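Local coordinates for Lmo2445 protein (Listeria monocytogenes EGD-e, PDB 5HZL) that is of unknown function but, as a secreted internalin-like leucine-rich-repeat protein that binds calcium, may take part in contacts outside the bacterial cell, at residues N133-F141 / L157-W166; L218-A228 / H275-Y283. One frame throughout, in Å; residues are numbered along the deposited sequence.

Contact 1: residues N133-F141 / L157-W166; sequences NFGFNIPKF and LSGYIAEDIW. With CA (calcium ion), chain D.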
loop_
_atom_site.group_PDB
_atom_site.type_symbol
_atom_site.label_atom_id
_atom_site.label_comp_id
_atom_site.label_asym_id
_atom_site.label_seq_id
_atom_site.Cartn_x
_atom_site.Cartn_y
_atom_site.Cartn_z
ATOM N N ASN A 133 4.001 -2.125 -4.168
ATOM C CA ASN A 133 3.094 -2.688 -5.145
ATOM C C ASN A 133 2.199 -3.748 -4.540
ATOM O O ASN A 133 2.325 -4.948 -4.841
ATOM C CB ASN A 133 3.928 -3.276 -6.290
ATOM C CG ASN A 133 3.083 -3.656 -7.495
ATOM O OD1 ASN A 133 1.980 -3.105 -7.718
ATOM N ND2 ASN A 133 3.600 -4.586 -8.295
ATOM N N PHE A 134 1.272 -3.273 -3.710
ATOM C CA PHE A 134 0.336 -4.138 -2.996
ATOM C C PHE A 134 -0.723 -4.845 -3.811
ATOM O O PHE A 134 -1.132 -5.938 -3.428
ATOM C CB PHE A 134 -0.353 -3.366 -1.875
ATOM C CG PHE A 134 0.590 -2.868 -0.841
ATOM C CD1 PHE A 134 1.165 -3.751 0.048
ATOM C CD2 PHE A 134 0.912 -1.521 -0.757
ATOM C CE1 PHE A 134 2.053 -3.302 1.008
ATOM C CE2 PHE A 134 1.791 -1.061 0.201
ATOM C CZ PHE A 134 2.368 -1.951 1.082
ATOM N N GLY A 135 -1.150 -4.246 -4.923
ATOM C CA GLY A 135 -2.200 -4.824 -5.750
ATOM C C GLY A 135 -3.417 -4.868 -4.848
ATOM O O GLY A 135 -3.740 -3.871 -4.183
ATOM N N PHE A 136 -4.066 -6.029 -4.768
ATOM C CA PHE A 136 -5.258 -6.174 -3.906
ATOM C C PHE A 136 -4.981 -6.452 -2.424
ATOM O O PHE A 136 -5.928 -6.531 -1.634
ATOM C CB PHE A 136 -6.213 -7.224 -4.473
ATOM C CG PHE A 136 -6.757 -6.865 -5.825
ATOM C CD1 PHE A 136 -7.732 -5.879 -5.946
ATOM C CD2 PHE A 136 -6.317 -7.513 -6.969
ATOM C CE1 PHE A 136 -8.244 -5.536 -7.189
ATOM C CE2 PHE A 136 -6.828 -7.178 -8.215
ATOM C CZ PHE A 136 -7.790 -6.187 -8.329
ATOM N N ASN A 137 -3.708 -6.570 -2.040
ATOM C CA ASN A 137 -3.333 -6.832 -0.647
ATOM C C ASN A 137 -3.291 -5.575 0.223
ATOM O O ASN A 137 -2.225 -5.110 0.621
ATOM C CB ASN A 137 -1.978 -7.531 -0.605
ATOM C CG ASN A 137 -1.990 -8.858 -1.308
ATOM O OD1 ASN A 137 -2.935 -9.620 -1.197
ATOM N ND2 ASN A 137 -0.927 -9.151 -2.011
ATOM N N ILE A 138 -4.468 -5.044 0.526
ATOM C CA ILE A 138 -4.594 -3.855 1.358
ATOM C C ILE A 138 -4.273 -4.240 2.811
ATOM O O ILE A 138 -4.920 -5.134 3.349
ATOM C CB ILE A 138 -6.044 -3.322 1.353
ATOM C CG1 ILE A 138 -6.630 -3.235 -0.068
ATOM C CG2 ILE A 138 -6.135 -1.998 2.108
ATOM C CD1 ILE A 138 -5.874 -2.349 -1.019
ATOM N N PRO A 139 -3.269 -3.589 3.446
ATOM C CA PRO A 139 -2.971 -3.936 4.827
ATOM C C PRO A 139 -3.904 -3.249 5.835
ATOM O O PRO A 139 -4.307 -2.111 5.626
ATOM C CB PRO A 139 -1.529 -3.445 5.001
ATOM C CG PRO A 139 -1.398 -2.298 4.073
ATOM C CD PRO A 139 -2.281 -2.627 2.903
ATOM N N LYS A 140 -4.228 -3.959 6.919
ATOM C CA LYS A 140 -5.087 -3.462 8.006
ATOM C C LYS A 140 -4.302 -2.960 9.229
ATOM O O LYS A 140 -4.868 -2.314 10.107
ATOM C CB LYS A 140 -6.075 -4.552 8.444
ATOM C CG LYS A 140 -7.112 -4.927 7.392
ATOM C CD LYS A 140 -7.974 -6.129 7.815
ATOM C CE LYS A 140 -8.878 -5.918 9.037
ATOM N NZ LYS A 140 -9.898 -4.849 8.810
ATOM N N PHE A 141 -3.012 -3.270 9.285
ATOM C CA PHE A 141 -2.129 -2.859 10.388
ATOM C C PHE A 141 -2.541 -3.406 11.766
ATOM O O PHE A 141 -2.503 -2.680 12.767
ATOM C CB PHE A 141 -1.964 -1.332 10.418
ATOM C CG PHE A 141 -1.536 -0.760 9.108
ATOM C CD1 PHE A 141 -0.197 -0.786 8.728
ATOM C CD2 PHE A 141 -2.467 -0.211 8.240
ATOM C CE1 PHE A 141 0.208 -0.270 7.509
ATOM C CE2 PHE A 141 -2.072 0.310 7.018
ATOM C CZ PHE A 141 -0.730 0.281 6.652
ATOM N N LEU A 157 -2.207 0.235 -4.440
ATOM C CA LEU A 157 -3.395 -0.253 -3.700
ATOM C C LEU A 157 -4.550 -0.314 -4.669
ATOM O O LEU A 157 -4.854 0.670 -5.335
ATOM C CB LEU A 157 -3.736 0.628 -2.520
ATOM C CG LEU A 157 -2.716 0.663 -1.386
ATOM C CD1 LEU A 157 -3.000 1.842 -0.461
ATOM C CD2 LEU A 157 -2.721 -0.645 -0.616
ATOM N N SER A 158 -5.191 -1.470 -4.735
ATOM C CA SER A 158 -6.230 -1.686 -5.704
ATOM C C SER A 158 -7.499 -2.309 -5.185
ATOM O O SER A 158 -7.516 -2.979 -4.145
ATOM C CB SER A 158 -5.664 -2.647 -6.755
ATOM O OG SER A 158 -4.414 -2.198 -7.259
ATOM N N GLY A 159 -8.559 -2.092 -5.960
ATOM C CA GLY A 159 -9.863 -2.650 -5.674
ATOM C C GLY A 159 -10.691 -1.880 -4.685
ATOM O O GLY A 159 -10.512 -0.678 -4.500
ATOM N N TYR A 160 -11.606 -2.605 -4.060
ATOM C CA TYR A 160 -12.517 -2.061 -3.086
ATOM C C TYR A 160 -11.989 -2.160 -1.655
ATOM O O TYR A 160 -11.377 -3.156 -1.296
ATOM C CB TYR A 160 -13.844 -2.850 -3.179
ATOM C CG TYR A 160 -14.922 -2.406 -2.207
ATOM C CD1 TYR A 160 -15.829 -1.405 -2.550
ATOM C CD2 TYR A 160 -15.030 -2.985 -0.952
ATOM C CE1 TYR A 160 -16.809 -0.986 -1.664
ATOM C CE2 TYR A 160 -16.008 -2.577 -0.060
ATOM C CZ TYR A 160 -16.891 -1.578 -0.419
ATOM O OH TYR A 160 -17.850 -1.189 0.471
ATOM N N ILE A 161 -12.228 -1.120 -0.856
ATOM C CA ILE A 161 -11.870 -1.131 0.566
ATOM C C ILE A 161 -13.078 -0.674 1.372
ATOM O O ILE A 161 -13.804 0.236 0.967
ATOM C CB ILE A 161 -10.611 -0.333 0.930
ATOM C CG1 ILE A 161 -10.751 1.159 0.658
ATOM C CG2 ILE A 161 -9.424 -0.891 0.163
ATOM C CD1 ILE A 161 -9.512 1.908 1.096
ATOM N N ALA A 162 -13.271 -1.323 2.513
ATOM C CA ALA A 162 -14.399 -1.055 3.379
ATOM C C ALA A 162 -14.425 0.357 3.958
ATOM O O ALA A 162 -13.389 0.987 4.141
ATOM C CB ALA A 162 -14.443 -2.090 4.493
ATOM N N GLU A 163 -15.637 0.843 4.218
ATOM C CA GLU A 163 -15.838 2.154 4.809
ATOM C C GLU A 163 -15.195 2.211 6.193
ATOM O O GLU A 163 -14.636 3.234 6.560
ATOM C CB GLU A 163 -17.344 2.525 4.909
ATOM C CG GLU A 163 -18.064 2.723 3.569
ATOM C CD GLU A 163 -19.519 3.228 3.688
ATOM O OE1 GLU A 163 -20.128 3.564 2.642
ATOM O OE2 GLU A 163 -20.078 3.317 4.810
ATOM N N ASP A 164 -15.249 1.095 6.921
ATOM C CA ASP A 164 -14.720 1.010 8.304
ATOM C C ASP A 164 -13.243 0.593 8.558
ATOM O O ASP A 164 -12.847 0.455 9.727
ATOM C CB ASP A 164 -15.694 0.195 9.211
ATOM C CG ASP A 164 -15.926 -1.251 8.743
ATOM O OD1 ASP A 164 -15.252 -1.730 7.812
ATOM O OD2 ASP A 164 -16.807 -1.918 9.329
ATOM N N ILE A 165 -12.413 0.422 7.527
ATOM C CA ILE A 165 -11.024 0.057 7.833
ATOM C C ILE A 165 -10.261 1.251 8.404
ATOM O O ILE A 165 -10.620 2.416 8.189
ATOM C CB ILE A 165 -10.209 -0.554 6.662
ATOM C CG1 ILE A 165 -9.858 0.467 5.578
ATOM C CG2 ILE A 165 -10.925 -1.775 6.081
ATOM C CD1 ILE A 165 -8.908 -0.121 4.555
ATOM N N TRP A 166 -9.201 0.911 9.125
ATOM C CA TRP A 166 -8.306 1.846 9.772
ATOM C C TRP A 166 -8.967 2.696 10.883
ATOM O O TRP A 166 -8.598 3.856 11.121
ATOM C CB TRP A 166 -7.532 2.680 8.731
ATOM C CG TRP A 166 -6.810 1.839 7.679
ATOM C CD1 TRP A 166 -6.081 0.699 7.899
ATOM C CD2 TRP A 166 -6.665 2.136 6.283
ATOM N NE1 TRP A 166 -5.554 0.236 6.721
ATOM C CE2 TRP A 166 -5.885 1.104 5.714
ATOM C CE3 TRP A 166 -7.136 3.161 5.450
ATOM C CZ2 TRP A 166 -5.566 1.071 4.350
ATOM C CZ3 TRP A 166 -6.820 3.124 4.100
ATOM C CH2 TRP A 166 -6.041 2.082 3.564
HETATM CA CA CA D . -21.666 5.593 2.772
#

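Contact 2: residues L218-A228 / H275-Y283; sequences LKVFVPFIYQA and HLLEISLGY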
loop_
_atom_site.group_PDB
_atom_site.type_symbol
_atom_site.label_atom_id
_atom_site.label_comp_id
_atom_site.label_asym_id
_atom_site.label_seq_id
_atom_site.Cartn_x
_atom_site.Cartn_y
_atom_site.Cartn_z
ATOM N N LEU A 218 -23.778 -1.191 -20.941
ATOM C CA LEU A 218 -22.940 -1.584 -19.809
ATOM C C LEU A 218 -23.171 -0.981 -18.417
ATOM O O LEU A 218 -23.207 0.241 -18.263
ATOM C CB LEU A 218 -21.501 -1.249 -20.208
ATOM C CG LEU A 218 -20.353 -1.786 -19.376
ATOM C CD1 LEU A 218 -20.261 -3.290 -19.569
ATOM C CD2 LEU A 218 -19.071 -1.099 -19.811
ATOM N N LYS A 219 -23.263 -1.860 -17.410
ATOM C CA LYS A 219 -23.453 -1.476 -16.009
ATOM C C LYS A 219 -22.211 -1.860 -15.224
ATOM O O LYS A 219 -21.937 -3.041 -15.033
ATOM C CB LYS A 219 -24.692 -2.147 -15.427
ATOM C CG LYS A 219 -25.924 -1.746 -16.205
ATOM C CD LYS A 219 -27.256 -2.170 -15.616
ATOM C CE LYS A 219 -28.348 -1.604 -16.524
ATOM N NZ LYS A 219 -29.747 -1.810 -16.072
ATOM N N VAL A 220 -21.479 -0.852 -14.755
ATOM C CA VAL A 220 -20.227 -1.052 -14.003
ATOM C C VAL A 220 -20.347 -0.733 -12.504
ATOM O O VAL A 220 -21.167 0.103 -12.120
ATOM C CB VAL A 220 -19.106 -0.194 -14.623
ATOM C CG1 VAL A 220 -18.850 -0.643 -16.053
ATOM C CG2 VAL A 220 -19.453 1.295 -14.606
ATOM N N PHE A 221 -19.512 -1.386 -11.681
ATOM C CA PHE A 221 -19.491 -1.221 -10.199
ATOM C C PHE A 221 -18.425 -0.208 -9.818
ATOM O O PHE A 221 -17.235 -0.538 -9.859
ATOM C CB PHE A 221 -19.223 -2.581 -9.531
ATOM C CG PHE A 221 -19.101 -2.530 -8.034
ATOM C CD1 PHE A 221 -20.215 -2.323 -7.237
ATOM C CD2 PHE A 221 -17.872 -2.744 -7.410
ATOM C CE1 PHE A 221 -20.108 -2.293 -5.855
ATOM C CE2 PHE A 221 -17.760 -2.717 -6.027
ATOM C CZ PHE A 221 -18.879 -2.490 -5.250
ATOM N N VAL A 222 -18.844 1.013 -9.450
ATOM C CA VAL A 222 -17.902 2.081 -9.106
ATOM C C VAL A 222 -18.368 2.863 -7.875
ATOM O O VAL A 222 -18.929 3.963 -8.002
ATOM C CB VAL A 222 -17.725 3.070 -10.290
ATOM C CG1 VAL A 222 -16.493 3.957 -10.049
ATOM C CG2 VAL A 222 -17.562 2.334 -11.619
ATOM N N PRO A 223 -18.128 2.314 -6.672
ATOM C CA PRO A 223 -18.546 2.981 -5.440
ATOM C C PRO A 223 -18.031 4.396 -5.239
ATOM O O PRO A 223 -18.724 5.206 -4.630
ATOM C CB PRO A 223 -18.006 2.065 -4.349
ATOM C CG PRO A 223 -18.024 0.732 -4.969
ATOM C CD PRO A 223 -17.626 0.957 -6.395
ATOM N N PHE A 224 -16.837 4.679 -5.752
ATOM C CA PHE A 224 -16.223 6.000 -5.617
ATOM C C PHE A 224 -17.130 7.129 -6.114
ATOM O O PHE A 224 -17.221 8.178 -5.473
ATOM C CB PHE A 224 -14.875 6.038 -6.362
ATOM C CG PHE A 224 -14.175 7.370 -6.275
ATOM C CD1 PHE A 224 -14.415 8.356 -7.222
ATOM C CD2 PHE A 224 -13.286 7.643 -5.237
ATOM C CE1 PHE A 224 -13.786 9.584 -7.137
ATOM C CE2 PHE A 224 -12.652 8.871 -5.153
ATOM C CZ PHE A 224 -12.904 9.842 -6.102
ATOM N N ILE A 225 -17.788 6.907 -7.252
ATOM C CA ILE A 225 -18.686 7.905 -7.845
ATOM C C ILE A 225 -19.740 8.408 -6.856
ATOM O O ILE A 225 -19.990 9.608 -6.748
ATOM C CB ILE A 225 -19.388 7.347 -9.111
ATOM C CG1 ILE A 225 -18.360 7.130 -10.225
ATOM C CG2 ILE A 225 -20.457 8.311 -9.624
ATOM C CD1 ILE A 225 -18.913 6.450 -11.460
ATOM N N TYR A 226 -20.333 7.485 -6.122
ATOM C CA TYR A 226 -21.377 7.825 -5.179
ATOM C C TYR A 226 -20.843 8.312 -3.834
ATOM O O TYR A 226 -21.373 9.257 -3.272
ATOM C CB TYR A 226 -22.299 6.622 -5.025
ATOM C CG TYR A 226 -22.886 6.174 -6.345
ATOM C CD1 TYR A 226 -22.183 5.312 -7.181
ATOM C CD2 TYR A 226 -24.145 6.607 -6.757
ATOM C CE1 TYR A 226 -22.717 4.898 -8.388
ATOM C CE2 TYR A 226 -24.693 6.190 -7.962
ATOM C CZ TYR A 226 -23.975 5.337 -8.774
ATOM O OH TYR A 226 -24.494 4.909 -9.970
ATOM N N GLN A 227 -19.803 7.668 -3.325
ATOM C CA GLN A 227 -19.189 8.043 -2.044
ATOM C C GLN A 227 -18.611 9.460 -2.069
ATOM O O GLN A 227 -18.618 10.150 -1.053
ATOM C CB GLN A 227 -18.110 7.037 -1.676
ATOM C CG GLN A 227 -18.667 5.650 -1.403
ATOM C CD GLN A 227 -17.595 4.597 -1.179
ATOM O OE1 GLN A 227 -16.527 4.614 -1.795
ATOM N NE2 GLN A 227 -17.888 3.662 -0.306
ATOM N N ALA A 228 -18.133 9.894 -3.232
ATOM C CA ALA A 228 -17.576 11.239 -3.394
ATOM C C ALA A 228 -18.537 12.317 -2.890
ATOM O O ALA A 228 -18.103 13.344 -2.365
ATOM C CB ALA A 228 -17.227 11.497 -4.855
ATOM N N HIS A 275 -13.762 -1.471 -27.789
ATOM C CA HIS A 275 -14.041 -0.155 -27.230
ATOM C C HIS A 275 -13.490 -0.062 -25.805
ATOM O O HIS A 275 -13.702 -0.958 -24.986
ATOM C CB HIS A 275 -15.552 0.126 -27.203
ATOM C CG HIS A 275 -16.189 0.224 -28.556
ATOM N ND1 HIS A 275 -16.204 1.393 -29.293
ATOM C CD2 HIS A 275 -16.854 -0.693 -29.300
ATOM C CE1 HIS A 275 -16.837 1.188 -30.436
ATOM N NE2 HIS A 275 -17.243 -0.070 -30.464
ATOM N N LEU A 276 -12.776 1.022 -25.522
ATOM C CA LEU A 276 -12.226 1.270 -24.202
ATOM C C LEU A 276 -13.057 2.430 -23.654
ATOM O O LEU A 276 -12.970 3.558 -24.140
ATOM C CB LEU A 276 -10.748 1.634 -24.286
ATOM C CG LEU A 276 -10.057 1.912 -22.954
ATOM C CD1 LEU A 276 -10.126 0.668 -22.071
ATOM C CD2 LEU A 276 -8.620 2.363 -23.173
ATOM N N LEU A 277 -13.877 2.143 -22.654
ATOM C CA LEU A 277 -14.739 3.153 -22.060
ATOM C C LEU A 277 -14.088 3.735 -20.832
ATOM O O LEU A 277 -13.461 3.026 -20.064
ATOM C CB LEU A 277 -16.084 2.531 -21.735
ATOM C CG LEU A 277 -16.834 2.136 -23.011
ATOM C CD1 LEU A 277 -17.919 1.121 -22.728
ATOM C CD2 LEU A 277 -17.390 3.364 -23.707
ATOM N N GLU A 278 -14.245 5.033 -20.648
ATOM C CA GLU A 278 -13.643 5.705 -19.523
ATOM C C GLU A 278 -14.592 6.688 -18.853
ATOM O O GLU A 278 -15.298 7.426 -19.521
ATOM C CB GLU A 278 -12.373 6.414 -20.000
ATOM C CG GLU A 278 -11.666 7.263 -18.946
ATOM C CD GLU A 278 -10.356 7.864 -19.436
ATOM O OE1 GLU A 278 -9.568 7.158 -20.106
ATOM O OE2 GLU A 278 -10.101 9.048 -19.120
ATOM N N ILE A 279 -14.593 6.660 -17.525
ATOM C CA ILE A 279 -15.378 7.555 -16.701
ATOM C C ILE A 279 -14.314 8.440 -16.070
ATOM O O ILE A 279 -13.507 7.965 -15.296
ATOM C CB ILE A 279 -16.163 6.818 -15.607
ATOM C CG1 ILE A 279 -17.132 5.820 -16.241
ATOM C CG2 ILE A 279 -16.938 7.815 -14.756
ATOM C CD1 ILE A 279 -17.902 4.967 -15.247
ATOM N N SER A 280 -14.312 9.717 -16.428
ATOM C CA SER A 280 -13.359 10.696 -15.929
ATOM C C SER A 280 -14.076 11.614 -14.948
ATOM O O SER A 280 -15.035 12.275 -15.318
ATOM C CB SER A 280 -12.811 11.487 -17.111
ATOM O OG SER A 280 -11.996 12.561 -16.695
ATOM N N LEU A 281 -13.599 11.651 -13.709
ATOM C CA LEU A 281 -14.172 12.469 -12.631
ATOM C C LEU A 281 -13.215 13.612 -12.329
ATOM O O LEU A 281 -12.017 13.461 -12.524
ATOM C CB LEU A 281 -14.305 11.602 -11.392
ATOM C CG LEU A 281 -14.990 10.259 -11.671
ATOM C CD1 LEU A 281 -14.913 9.339 -10.466
ATOM C CD2 LEU A 281 -16.425 10.463 -12.120
ATOM N N GLY A 282 -13.718 14.743 -11.844
ATOM C CA GLY A 282 -12.850 15.903 -11.544
ATOM C C GLY A 282 -13.571 16.967 -10.754
ATOM O O GLY A 282 -14.786 17.098 -10.896
ATOM N N TYR A 283 -12.842 17.732 -9.929
ATOM C CA TYR A 283 -13.470 18.768 -9.083
ATOM C C TYR A 283 -12.550 19.958 -8.831
ATOM O O TYR A 283 -13.015 21.026 -8.420
ATOM C CB TYR A 283 -13.892 18.157 -7.733
ATOM C CG TYR A 283 -14.558 16.786 -7.852
ATOM C CD1 TYR A 283 -15.923 16.639 -8.124
ATOM C CD2 TYR A 283 -13.803 15.633 -7.712
ATOM C CE1 TYR A 283 -16.504 15.368 -8.243
ATOM C CE2 TYR A 283 -14.360 14.360 -7.823
ATOM C CZ TYR A 283 -15.712 14.222 -8.086
ATOM O OH TYR A 283 -16.250 12.949 -8.193
#

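Contact 1: residues N133-F141 / L157-W166
L157 meets the loop 133-141 chiefly through its CD2 methyl, which lies 3.6 Å from I138 CD1 and also touches the ring of F134, which runs alongside and points the same way. At S158 the backbones join. S158 N gives a bent hydrogen bond to G135 O at 2.9 Å, coming in from above the carbonyl plane, while the hydroxyl OG turns to G156 O. S158 CB rests over one face of the F136 ring in a CH-pi contact, 4.2 Å from the ring centroid, and the CA of G159 fits at that ring's edge, so the F136 ring, carried by the turn F134-N137, lies against the backbone of S158 and G159. I161 then brings CG2 to 3.7 Å from I138 CG1, the two side chains crossing at about a right angle. Past E163, whose OE1 binds a calcium ion at 2.5 Å, I165 folds back so that its CD1 sits over the centre of the W166 ring and just reaches I138 CG2. W166 closes the contact. With CG anti to its carbonyl carbon (chi1 -53°), the indole swings across to P139, and NE1 donates to P139 O at 2.9 Å; the acceptor lies in the indole plane and the donor in the carbonyl plane. W166 NE1 also lies at the edge of the F141 ring, the two rings oblique at 48°. This is packing between adjacent turns of the leucine-rich-repeat solenoid: 133-141 follows strand 126-128, strand 158-159 pairs in parallel with strand 181-182, whose L182 touches L157 and I161, and E163 shares the calcium with E187, the first residue of helix 187-191.

Contact 2: residues L218-A228 / H275-Y283
The hydrophobic core of the C-terminal domain runs between L218-A228, a short strand leading into the helix 223-227, and the long strand 273-281. At one end the side chains of L218 and L277 slide past each other in opposite directions, CD2 of the first 3.8 Å from CD1 of the second. V220 and I279 instead meet tip to tip, with CG2 of the valine 4.0 Å from CD1 of the isoleucine. The domain is related to the E-set group of immunoglobulin-like beta-sandwiches, and the geometry is consistent with that: strand 219-221 pairs with 262-264 and faces strand 273-281 of the larger mixed sheet, so alternate residues L277, I279 and L281 point inward. From the helix, I225 crosses both I279 and L281 at about a right angle, its CD1 4.1 Å from I279 CG2. F224 has CG opposite its backbone N (chi1 180°), which lays the ring beside L281; L281 CD1 comes to the ring edge near CD1 and CE1. Beyond the strand, A228 CB packs 3.8 Å from Y283 OH, a hydroxyl that hydrogen-bonds to Y254. F294 of strand 290-298 touches both V220 and I279.

Overall arrangement
The centre of contact 1 lies about 7 Å from the centre of the chain and the contact joins successive turns of the repeat region; contact 2, its centre about 22 Å from the centre of the chain, belongs to the C-terminal domain. Their chemistry differs accordingly. Contact 1 is partly buried and combines apolar packing with two hydrogen bonds to loop carbonyls, whereas contact 2 is almost wholly buried and purely apolar across its segments. The two follow one another along the chain and meet at their margins: Y160 packs on P223 and F221, and E163 lies beside Q227. Solenoid and C-terminal domain are thus in direct touch, close to the calcium bound by E163 and E187.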